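Local coordinates for protein fatty acid synthase 1, isoform A (Drosophila melanogaster, PDB 6FN6) that probably builds long-chain saturated fatty acids from acetyl-CoA and malonyl-CoA with NADPH, this piece being its dehydratase, enoylreductase and ketoreductase region, at residues 29-38 against 60-71; 145-153 against 165-176. All blocks are in the same frame, centred on the assembly; numbering follows the deposited sequence.

From the N terminus the chain first makes contact 1, where residues 60-71 return to 29-38 and close a loop of 21 residues that holds most of helix 34-48. Contact 2 follows well downstream: residues 165-176 come back on 145-153 around strands 152-155 and 161-164. The two loops are in series, neither nested nor crossed, and lie in the predicted N-terminal and C-terminal hotdog folds of the dehydratase. They nevertheless meet in space. T35 OG1 of contact 1 lies 3.0 Å from I171 O of contact 2, a probable hydrogen bond, and P33 CG packs on I171 CG2, joining the starts of helices 34-48 and 170-183.

Contact 1: residues 29-38 against 60-71; sequences RILFPATGYM and MENLVFHRATIL
The F65 ring receives A34 CB over one face, a CH-pi contact in which CB stands 3.6 Å from the ring centroid and 18° off its normal; M38 SD and Y37 CD2 both lie at the ring edge, the sulfur making a Met-aromatic contact. The arrangement belongs to the predicted N-terminal hotdog fold, whose long helix 34-48 packs across strand 58-65. Axes of 34-38 and 63-65 approach to 10.0 Å at 133° between their directions. The Y37 ring has F32 CD2 above the centre of one face and points its edge at T69 OG1, where the modelled separation is too doubtful to interpret. On the F32 ring, P33 CD covers one face near the rim, while Y37 CE2 and L71 CD1 are at the edge, the latter 4.1 Å from F32 CD1. One turn on from A34, M38 bends at its last torsion (chi3 55°), and its CE reaches L63 CD1 at 3.9 Å; M60 SD meets M38 CB at 4.0 Å.

Before the helix, residues 29-31 and 70-71 run antiparallel. F32 N donates to T69 O at 2.8 Å, in the carbonyl plane, and L71 N donates to I30 O at 2.9 Å. L31 and I70 form a non-hydrogen-bonded pair between these bonds. L31 O accepts from ND1 of H24, the predicted proton acceptor, consistent with positioning that imidazole. Within this strand pair, I70 CD1 approaches the R29 guanidinium obliquely, 3.9 Å from R29 NH1.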
loop_
_atom_site.group_PDB
_atom_site.type_symbol
_atom_site.label_atom_id
_atom_site.label_comp_id
_atom_site.label_asym_id
_atom_site.label_seq_id
_atom_site.Cartn_x
_atom_site.Cartn_y
_atom_site.Cartn_z
ATOM N N ARG A 29 -13.706 -10.440 -31.610
ATOM C CA ARG A 29 -14.828 -10.319 -30.688
ATOM C C ARG A 29 -15.087 -8.864 -30.301
ATOM O O ARG A 29 -14.165 -8.047 -30.253
ATOM C CB ARG A 29 -14.568 -11.173 -29.438
ATOM C CG ARG A 29 -13.110 -11.186 -28.975
ATOM C CD ARG A 29 -12.866 -12.157 -27.823
ATOM N NE ARG A 29 -11.438 -12.261 -27.509
ATOM C CZ ARG A 29 -10.790 -11.512 -26.619
ATOM N NH1 ARG A 29 -11.429 -10.582 -25.921
ATOM N NH2 ARG A 29 -9.490 -11.698 -26.425
ATOM N N ILE A 30 -16.352 -8.545 -30.041
ATOM C CA ILE A 30 -16.738 -7.192 -29.656
ATOM C C ILE A 30 -16.417 -6.980 -28.181
ATOM O O ILE A 30 -16.877 -7.735 -27.323
ATOM C CB ILE A 30 -18.233 -6.930 -29.935
ATOM C CG1 ILE A 30 -18.538 -7.111 -31.425
ATOM C CG2 ILE A 30 -18.630 -5.527 -29.472
ATOM C CD1 ILE A 30 -20.019 -7.107 -31.763
ATOM N N LEU A 31 -15.641 -5.940 -27.890
ATOM C CA LEU A 31 -15.302 -5.595 -26.514
ATOM C C LEU A 31 -15.872 -4.238 -26.148
ATOM O O LEU A 31 -15.715 -3.272 -26.898
ATOM C CB LEU A 31 -13.788 -5.576 -26.314
ATOM C CG LEU A 31 -13.143 -6.887 -25.874
ATOM C CD1 LEU A 31 -13.247 -7.909 -26.989
ATOM C CD2 LEU A 31 -11.698 -6.651 -25.476
ATOM N N PHE A 32 -16.529 -4.156 -24.996
ATOM C CA PHE A 32 -16.995 -2.865 -24.523
ATOM C C PHE A 32 -15.767 -2.022 -24.218
ATOM O O PHE A 32 -14.957 -2.396 -23.371
ATOM C CB PHE A 32 -17.882 -2.985 -23.289
ATOM C CG PHE A 32 -18.675 -1.741 -23.010
ATOM C CD1 PHE A 32 -19.770 -1.418 -23.796
ATOM C CD2 PHE A 32 -18.314 -0.881 -21.986
ATOM C CE1 PHE A 32 -20.499 -0.271 -23.556
ATOM C CE2 PHE A 32 -19.040 0.268 -21.740
ATOM C CZ PHE A 32 -20.134 0.575 -22.527
ATOM N N PRO A 33 -15.622 -0.879 -24.907
ATOM C CA PRO A 33 -14.376 -0.123 -24.780
ATOM C C PRO A 33 -14.154 0.450 -23.389
ATOM O O PRO A 33 -15.104 0.830 -22.709
ATOM C CB PRO A 33 -14.546 0.999 -25.804
ATOM C CG PRO A 33 -16.015 1.187 -25.907
ATOM C CD PRO A 33 -16.607 -0.177 -25.749
ATOM N N ALA A 34 -12.892 0.508 -22.981
ATOM C CA ALA A 34 -12.514 1.132 -21.724
ATOM C C ALA A 34 -13.100 2.538 -21.656
ATOM O O ALA A 34 -13.595 2.974 -20.616
ATOM C CB ALA A 34 -11.004 1.168 -21.592
ATOM N N THR A 35 -13.040 3.238 -22.782
ATOM C CA THR A 35 -13.556 4.596 -22.885
ATOM C C THR A 35 -15.078 4.615 -22.809
ATOM O O THR A 35 -15.685 5.642 -22.503
ATOM C CB THR A 35 -13.112 5.254 -24.196
ATOM O OG1 THR A 35 -13.657 4.524 -25.303
ATOM C CG2 THR A 35 -11.597 5.264 -24.295
ATOM N N GLY A 36 -15.692 3.472 -23.087
ATOM C CA GLY A 36 -17.124 3.325 -22.920
ATOM C C GLY A 36 -17.494 3.469 -21.458
ATOM O O GLY A 36 -18.431 4.186 -21.107
ATOM N N TYR A 37 -16.749 2.774 -20.604
ATOM C CA TYR A 37 -16.953 2.848 -19.165
ATOM C C TYR A 37 -16.795 4.269 -18.652
ATOM O O TYR A 37 -17.619 4.758 -17.885
ATOM C CB TYR A 37 -15.956 1.951 -18.444
ATOM C CG TYR A 37 -16.219 0.480 -18.606
ATOM C CD1 TYR A 37 -17.332 -0.116 -18.036
ATOM C CD2 TYR A 37 -15.339 -0.317 -19.318
ATOM C CE1 TYR A 37 -17.564 -1.470 -18.181
ATOM C CE2 TYR A 37 -15.555 -1.660 -19.469
ATOM C CZ TYR A 37 -16.666 -2.238 -18.898
ATOM O OH TYR A 37 -16.861 -3.588 -19.060
ATOM N N MET A 38 -15.726 4.922 -19.090
ATOM C CA MET A 38 -15.426 6.274 -18.654
ATOM C C MET A 38 -16.590 7.196 -18.990
ATOM O O MET A 38 -16.983 8.036 -18.183
ATOM C CB MET A 38 -14.138 6.770 -19.309
ATOM C CG MET A 38 -12.924 5.906 -19.007
ATOM S SD MET A 38 -11.462 6.329 -19.977
ATOM C CE MET A 38 -11.290 8.071 -19.605
ATOM N N MET A 60 -11.238 12.299 -13.744
ATOM C CA MET A 60 -11.198 10.913 -13.300
ATOM C C MET A 60 -9.787 10.554 -12.865
ATOM O O MET A 60 -8.814 11.011 -13.463
ATOM C CB MET A 60 -11.664 9.980 -14.413
ATOM C CG MET A 60 -13.029 10.338 -14.962
ATOM S SD MET A 60 -13.696 9.077 -16.052
ATOM C CE MET A 60 -14.895 10.052 -16.945
ATOM N N GLU A 61 -9.677 9.734 -11.826
ATOM C CA GLU A 61 -8.375 9.354 -11.296
ATOM C C GLU A 61 -8.325 7.884 -10.906
ATOM O O GLU A 61 -9.333 7.296 -10.517
ATOM C CB GLU A 61 -8.018 10.220 -10.089
ATOM C CG GLU A 61 -7.869 11.694 -10.412
ATOM C CD GLU A 61 -7.582 12.528 -9.183
ATOM O OE1 GLU A 61 -6.395 12.639 -8.809
ATOM O OE2 GLU A 61 -8.540 13.067 -8.588
ATOM N N ASN A 62 -7.132 7.304 -11.012
ATOM C CA ASN A 62 -6.894 5.920 -10.615
ATOM C C ASN A 62 -7.879 4.979 -11.294
ATOM O O ASN A 62 -8.452 4.095 -10.655
ATOM C CB ASN A 62 -6.992 5.771 -9.093
ATOM C CG ASN A 62 -6.443 4.442 -8.597
ATOM O OD1 ASN A 62 -5.394 3.985 -9.048
ATOM N ND2 ASN A 62 -7.155 3.817 -7.666
ATOM N N LEU A 63 -8.081 5.175 -12.590
ATOM C CA LEU A 63 -8.945 4.293 -13.357
ATOM C C LEU A 63 -8.304 2.922 -13.496
ATOM O O LEU A 63 -7.150 2.807 -13.905
ATOM C CB LEU A 63 -9.235 4.888 -14.735
ATOM C CG LEU A 63 -10.227 6.051 -14.758
ATOM C CD1 LEU A 63 -10.125 6.820 -16.057
ATOM C CD2 LEU A 63 -11.644 5.533 -14.566
ATOM N N VAL A 64 -9.061 1.887 -13.150
ATOM C CA VAL A 64 -8.601 0.515 -13.303
ATOM C C VAL A 64 -9.630 -0.270 -14.102
ATOM O O VAL A 64 -10.808 -0.308 -13.750
ATOM C CB VAL A 64 -8.344 -0.157 -11.940
ATOM C CG1 VAL A 64 -7.824 -1.576 -12.138
ATOM C CG2 VAL A 64 -7.368 0.660 -11.112
ATOM N N PHE A 65 -9.175 -0.900 -15.177
ATOM C CA PHE A 65 -10.036 -1.751 -15.978
ATOM C C PHE A 65 -9.710 -3.206 -15.646
ATOM O O PHE A 65 -8.764 -3.788 -16.176
ATOM C CB PHE A 65 -9.848 -1.431 -17.460
ATOM C CG PHE A 65 -10.019 0.032 -17.775
ATOM C CD1 PHE A 65 -11.281 0.575 -17.959
ATOM C CD2 PHE A 65 -8.921 0.871 -17.856
ATOM C CE1 PHE A 65 -11.441 1.923 -18.231
ATOM C CE2 PHE A 65 -9.077 2.218 -18.131
ATOM C CZ PHE A 65 -10.337 2.743 -18.319
ATOM N N HIS A 66 -10.502 -3.775 -14.742
ATOM C CA HIS A 66 -10.182 -5.058 -14.123
ATOM C C HIS A 66 -10.342 -6.250 -15.061
ATOM O O HIS A 66 -9.616 -7.236 -14.938
ATOM C CB HIS A 66 -11.043 -5.255 -12.877
ATOM C CG HIS A 66 -10.817 -4.210 -11.830
ATOM N ND1 HIS A 66 -9.887 -4.354 -10.824
ATOM C CD2 HIS A 66 -11.392 -2.998 -11.641
ATOM C CE1 HIS A 66 -9.902 -3.278 -10.055
ATOM N NE2 HIS A 66 -10.806 -2.440 -10.531
ATOM N N ARG A 67 -11.297 -6.171 -15.982
ATOM C CA ARG A 67 -11.510 -7.254 -16.934
ATOM C C ARG A 67 -12.213 -6.728 -18.179
ATOM O O ARG A 67 -12.840 -5.669 -18.150
ATOM C CB ARG A 67 -12.330 -8.385 -16.310
ATOM C CG ARG A 67 -13.714 -7.981 -15.817
ATOM C CD ARG A 67 -14.529 -9.212 -15.442
ATOM N NE ARG A 67 -15.942 -8.918 -15.225
ATOM C CZ ARG A 67 -16.824 -8.698 -16.197
ATOM N NH1 ARG A 67 -16.445 -8.734 -17.468
ATOM N NH2 ARG A 67 -18.088 -8.443 -15.899
ATOM N N ALA A 68 -12.117 -7.481 -19.268
ATOM C CA ALA A 68 -12.763 -7.100 -20.516
ATOM C C ALA A 68 -14.228 -7.515 -20.511
ATOM O O ALA A 68 -14.596 -8.515 -19.893
ATOM C CB ALA A 68 -12.041 -7.723 -21.701
ATOM N N THR A 69 -15.058 -6.739 -21.201
ATOM C CA THR A 69 -16.469 -7.071 -21.353
ATOM C C THR A 69 -16.727 -7.442 -22.802
ATOM O O THR A 69 -16.594 -6.612 -23.702
ATOM C CB THR A 69 -17.408 -5.911 -20.954
ATOM O OG1 THR A 69 -17.052 -5.410 -19.658
ATOM C CG2 THR A 69 -18.855 -6.372 -20.930
ATOM N N ILE A 70 -17.088 -8.700 -23.016
ATOM C CA ILE A 70 -17.334 -9.210 -24.350
ATOM C C ILE A 70 -18.828 -9.110 -24.622
ATOM O O ILE A 70 -19.642 -9.431 -23.757
ATOM C CB ILE A 70 -16.824 -10.652 -24.491
ATOM C CG1 ILE A 70 -15.298 -10.671 -24.372
ATOM C CG2 ILE A 70 -17.268 -11.255 -25.825
ATOM C CD1 ILE A 70 -14.681 -12.062 -24.383
ATOM N N LEU A 71 -19.182 -8.654 -25.820
ATOM C CA LEU A 71 -20.583 -8.553 -26.208
ATOM C C LEU A 71 -20.841 -9.432 -27.425
ATOM O O LEU A 71 -19.976 -9.582 -28.286
ATOM C CB LEU A 71 -20.956 -7.100 -26.517
ATOM C CG LEU A 71 -20.420 -6.028 -25.563
ATOM C CD1 LEU A 71 -20.844 -4.642 -26.029
ATOM C CD2 LEU A 71 -20.880 -6.275 -24.131
#

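Contact 2: residues 145-153 against 165-176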
loop_
_atom_site.group_PDB
_atom_site.type_symbol
_atom_site.label_atom_id
_atom_site.label_comp_id
_atom_site.label_asym_id
_atom_site.label_seq_id
_atom_site.Cartn_x
_atom_site.Cartn_y
_atom_site.Cartn_z
ATOM N N TYR A 145 -10.720 -2.868 -35.737
ATOM C CA TYR A 145 -11.585 -1.704 -35.611
ATOM C C TYR A 145 -12.420 -1.494 -36.870
ATOM O O TYR A 145 -11.983 -1.799 -37.982
ATOM C CB TYR A 145 -10.760 -0.446 -35.326
ATOM C CG TYR A 145 -10.079 -0.438 -33.973
ATOM C CD1 TYR A 145 -10.817 -0.519 -32.799
ATOM C CD2 TYR A 145 -8.697 -0.337 -33.869
ATOM C CE1 TYR A 145 -10.197 -0.510 -31.559
ATOM C CE2 TYR A 145 -8.069 -0.325 -32.634
ATOM C CZ TYR A 145 -8.824 -0.413 -31.485
ATOM O OH TYR A 145 -8.202 -0.402 -30.260
ATOM N N GLY A 146 -13.629 -0.977 -36.678
ATOM C CA GLY A 146 -14.536 -0.701 -37.774
ATOM C C GLY A 146 -15.416 0.498 -37.485
ATOM O O GLY A 146 -15.489 0.964 -36.349
ATOM N N GLY A 147 -16.081 1.002 -38.519
ATOM C CA GLY A 147 -16.959 2.146 -38.375
ATOM C C GLY A 147 -16.269 3.380 -37.820
ATOM O O GLY A 147 -15.153 3.713 -38.217
ATOM N N ILE A 148 -16.941 4.062 -36.898
ATOM C CA ILE A 148 -16.449 5.334 -36.380
ATOM C C ILE A 148 -15.223 5.139 -35.489
ATOM O O ILE A 148 -14.528 6.100 -35.162
ATOM C CB ILE A 148 -17.561 6.086 -35.626
ATOM C CG1 ILE A 148 -18.048 5.275 -34.419
ATOM C CG2 ILE A 148 -18.717 6.391 -36.576
ATOM C CD1 ILE A 148 -19.006 6.030 -33.520
ATOM N N PHE A 149 -14.955 3.898 -35.094
ATOM C CA PHE A 149 -13.761 3.601 -34.308
ATOM C C PHE A 149 -12.512 3.648 -35.183
ATOM O O PHE A 149 -11.391 3.566 -34.682
ATOM C CB PHE A 149 -13.878 2.235 -33.626
ATOM C CG PHE A 149 -14.694 2.255 -32.363
ATOM C CD1 PHE A 149 -14.090 2.493 -31.140
ATOM C CD2 PHE A 149 -16.060 2.036 -32.396
ATOM C CE1 PHE A 149 -14.830 2.513 -29.973
ATOM C CE2 PHE A 149 -16.807 2.054 -31.233
ATOM C CZ PHE A 149 -16.191 2.294 -30.020
ATOM N N ARG A 150 -12.706 3.765 -36.494
ATOM C CA ARG A 150 -11.594 4.010 -37.402
ATOM C C ARG A 150 -11.401 5.519 -37.536
ATOM O O ARG A 150 -11.487 6.073 -38.631
ATOM C CB ARG A 150 -11.847 3.361 -38.766
ATOM C CG ARG A 150 -11.491 1.880 -38.815
ATOM C CD ARG A 150 -11.899 1.244 -40.134
ATOM N NE ARG A 150 -11.160 1.785 -41.272
ATOM C CZ ARG A 150 -10.135 1.179 -41.870
ATOM N NH1 ARG A 150 -9.698 -0.003 -41.447
ATOM N NH2 ARG A 150 -9.541 1.761 -42.901
ATOM N N GLY A 151 -11.133 6.174 -36.409
ATOM C CA GLY A 151 -11.134 7.625 -36.342
ATOM C C GLY A 151 -9.783 8.306 -36.446
ATOM O O GLY A 151 -9.707 9.535 -36.432
ATOM N N ILE A 152 -8.715 7.521 -36.528
ATOM C CA ILE A 152 -7.390 8.085 -36.764
ATOM C C ILE A 152 -7.250 8.418 -38.245
ATOM O O ILE A 152 -7.029 7.533 -39.073
ATOM C CB ILE A 152 -6.275 7.130 -36.309
ATOM C CG1 ILE A 152 -6.407 6.842 -34.811
ATOM C CG2 ILE A 152 -4.907 7.732 -36.622
ATOM C CD1 ILE A 152 -5.454 5.778 -34.288
ATOM N N VAL A 153 -7.387 9.699 -38.569
ATOM C CA VAL A 153 -7.228 10.169 -39.940
ATOM C C VAL A 153 -5.749 10.202 -40.314
ATOM O O VAL A 153 -5.384 9.902 -41.450
ATOM C CB VAL A 153 -7.867 11.560 -40.148
ATOM C CG1 VAL A 153 -9.387 11.462 -40.081
ATOM C CG2 VAL A 153 -7.355 12.555 -39.126
ATOM N N GLN A 165 -10.666 12.259 -35.959
ATOM C CA GLN A 165 -11.910 12.846 -36.447
ATOM C C GLN A 165 -12.919 12.967 -35.310
ATOM O O GLN A 165 -12.761 12.346 -34.261
ATOM C CB GLN A 165 -12.496 12.013 -37.592
ATOM C CG GLN A 165 -12.848 10.584 -37.225
ATOM C CD GLN A 165 -13.342 9.787 -38.419
ATOM O OE1 GLN A 165 -12.873 9.978 -39.538
ATOM N NE2 GLN A 165 -14.295 8.893 -38.185
ATOM N N TRP A 166 -13.941 13.791 -35.522
ATOM C CA TRP A 166 -14.989 13.995 -34.530
ATOM C C TRP A 166 -16.359 13.754 -35.150
ATOM O O TRP A 166 -16.752 14.446 -36.090
ATOM C CB TRP A 166 -14.925 15.407 -33.950
ATOM C CG TRP A 166 -16.060 15.704 -33.022
ATOM C CD1 TRP A 166 -17.138 16.500 -33.273
ATOM C CD2 TRP A 166 -16.236 15.198 -31.694
ATOM N NE1 TRP A 166 -17.972 16.525 -32.181
ATOM C CE2 TRP A 166 -17.439 15.734 -31.198
ATOM C CE3 TRP A 166 -15.490 14.344 -30.876
ATOM C CZ2 TRP A 166 -17.914 15.446 -29.921
ATOM C CZ3 TRP A 166 -15.965 14.058 -29.608
ATOM C CH2 TRP A 166 -17.163 14.606 -29.143
ATOM N N VAL A 167 -17.079 12.767 -34.622
ATOM C CA VAL A 167 -18.403 12.428 -35.126
ATOM C C VAL A 167 -19.439 12.520 -34.009
ATOM O O VAL A 167 -20.375 11.726 -33.957
ATOM C CB VAL A 167 -18.411 11.024 -35.764
ATOM C CG1 VAL A 167 -17.513 10.993 -36.988
ATOM C CG2 VAL A 167 -17.973 9.967 -34.754
ATOM N N ASP A 168 -19.276 13.506 -33.132
ATOM C CA ASP A 168 -20.201 13.715 -32.023
ATOM C C ASP A 168 -20.352 12.433 -31.205
ATOM O O ASP A 168 -21.465 12.026 -30.870
ATOM C CB ASP A 168 -21.566 14.176 -32.541
ATOM C CG ASP A 168 -22.449 14.738 -31.441
ATOM O OD1 ASP A 168 -21.915 15.390 -30.519
ATOM O OD2 ASP A 168 -23.679 14.525 -31.497
ATOM N N ASN A 169 -19.222 11.806 -30.888
ATOM C CA ASN A 169 -19.210 10.553 -30.140
ATOM C C ASN A 169 -17.955 10.478 -29.270
ATOM O O ASN A 169 -16.857 10.239 -29.770
ATOM C CB ASN A 169 -19.279 9.360 -31.098
ATOM C CG ASN A 169 -19.373 8.024 -30.373
ATOM O OD1 ASN A 169 -18.529 7.695 -29.540
ATOM N ND2 ASN A 169 -20.397 7.245 -30.699
ATOM N N TRP A 170 -18.125 10.674 -27.966
ATOM C CA TRP A 170 -16.994 10.720 -27.040
ATOM C C TRP A 170 -16.320 9.365 -26.867
ATOM O O TRP A 170 -15.103 9.295 -26.707
ATOM C CB TRP A 170 -17.445 11.253 -25.678
ATOM C CG TRP A 170 -17.798 12.709 -25.695
ATOM C CD1 TRP A 170 -19.022 13.257 -25.947
ATOM C CD2 TRP A 170 -16.908 13.807 -25.460
ATOM N NE1 TRP A 170 -18.949 14.628 -25.877
ATOM C CE2 TRP A 170 -17.663 14.989 -25.580
ATOM C CE3 TRP A 170 -15.548 13.902 -25.155
ATOM C CZ2 TRP A 170 -17.100 16.252 -25.406
ATOM C CZ3 TRP A 170 -14.994 15.156 -24.985
ATOM C CH2 TRP A 170 -15.768 16.313 -25.109
ATOM N N ILE A 171 -17.104 8.292 -26.888
ATOM C CA ILE A 171 -16.545 6.956 -26.713
ATOM C C ILE A 171 -15.551 6.651 -27.830
ATOM O O ILE A 171 -14.402 6.297 -27.568
ATOM C CB ILE A 171 -17.657 5.891 -26.652
ATOM C CG1 ILE A 171 -18.526 6.115 -25.411
ATOM C CG2 ILE A 171 -17.055 4.476 -26.662
ATOM C CD1 ILE A 171 -19.758 5.230 -25.337
ATOM N N SER A 172 -15.986 6.800 -29.075
ATOM C CA SER A 172 -15.123 6.499 -30.210
ATOM C C SER A 172 -13.907 7.417 -30.200
ATOM O O SER A 172 -12.779 6.969 -30.412
ATOM C CB SER A 172 -15.885 6.639 -31.530
ATOM O OG SER A 172 -16.004 7.996 -31.920
ATOM N N PHE A 173 -14.140 8.701 -29.952
ATOM C CA PHE A 173 -13.065 9.680 -29.999
ATOM C C PHE A 173 -11.984 9.385 -28.963
ATOM O O PHE A 173 -10.796 9.355 -29.287
ATOM C CB PHE A 173 -13.609 11.089 -29.783
ATOM C CG PHE A 173 -12.538 12.129 -29.670
ATOM C CD1 PHE A 173 -11.951 12.660 -30.803
ATOM C CD2 PHE A 173 -12.109 12.567 -28.429
ATOM C CE1 PHE A 173 -10.957 13.613 -30.703
ATOM C CE2 PHE A 173 -11.116 13.521 -28.324
ATOM C CZ PHE A 173 -10.538 14.044 -29.461
ATOM N N MET A 174 -12.394 9.170 -27.717
ATOM C CA MET A 174 -11.438 8.890 -26.657
ATOM C C MET A 174 -10.744 7.553 -26.908
ATOM O O MET A 174 -9.584 7.376 -26.543
ATOM C CB MET A 174 -12.126 8.902 -25.286
ATOM C CG MET A 174 -12.429 10.314 -24.778
ATOM S SD MET A 174 -12.765 10.424 -23.005
ATOM C CE MET A 174 -14.342 9.576 -22.888
ATOM N N ASP A 175 -11.446 6.616 -27.539
ATOM C CA ASP A 175 -10.840 5.331 -27.879
ATOM C C ASP A 175 -9.697 5.508 -28.877
ATOM O O ASP A 175 -8.643 4.900 -28.727
ATOM C CB ASP A 175 -11.881 4.369 -28.453
ATOM C CG ASP A 175 -11.313 2.983 -28.706
ATOM O OD1 ASP A 175 -10.652 2.433 -27.803
ATOM O OD2 ASP A 175 -11.524 2.442 -29.811
ATOM N N THR A 176 -9.907 6.339 -29.894
ATOM C CA THR A 176 -8.872 6.576 -30.898
ATOM C C THR A 176 -7.634 7.210 -30.265
ATOM O O THR A 176 -6.527 7.069 -30.783
ATOM C CB THR A 176 -9.381 7.469 -32.053
ATOM O OG1 THR A 176 -9.928 8.684 -31.530
ATOM C CG2 THR A 176 -10.441 6.738 -32.859
#
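Y145 directs CE1 to within 3.7 Å of D175 OD2, the carboxylate oxygen standing oblique to the ring. D175 is the predicted proton donor of the dehydratase, carried on helix 170-183 of the predicted C-terminal hotdog fold, and the 145-153 segment lines one flank of that helix. I148 lies over the start of the helix. With CG1 set between the backbone N and the carbonyl carbon (chi1 62°), its CD1 reaches N169 ND2 at 3.4 Å and also touches S172 CB, while I148 CB rests 4.0 Å from V167 CG2. F149 comes next, its ring facing S172 CA and its CZ 4.1 Å from I171 CG2. Its edge meets the D175 carboxylate, the planes 72° apart, although the modelled approach there is too close to be trusted. Beyond the two segments, Q179 NE2 donates to both D175 OD2 and F149 O, a bridge that probably helps to hold the carboxylate in place, and the F149 ring also meets that of H24, the predicted proton acceptor.

R150 forms the centre of an inverse gamma turn, which delivers G151 to the partner segment. Having no side chain, G151 lets its CA and N approach T176 CG2, with 3.7 Å from G151 N to that methyl. G151 O accepts from Q165 N at 2.9 Å, in the carbonyl plane. I152 and T176 then lie alongside each other with reversed directions, I152 CG1 against T176 CB, and V153 CG1 meets Q165 CB at 4.0 Å. At the helix start N169 is the N-cap: S172 N donates to N169 OD1 over 2.7 Å, almost perfectly straight at 179°, with the donor tilted somewhat out of the amide plane.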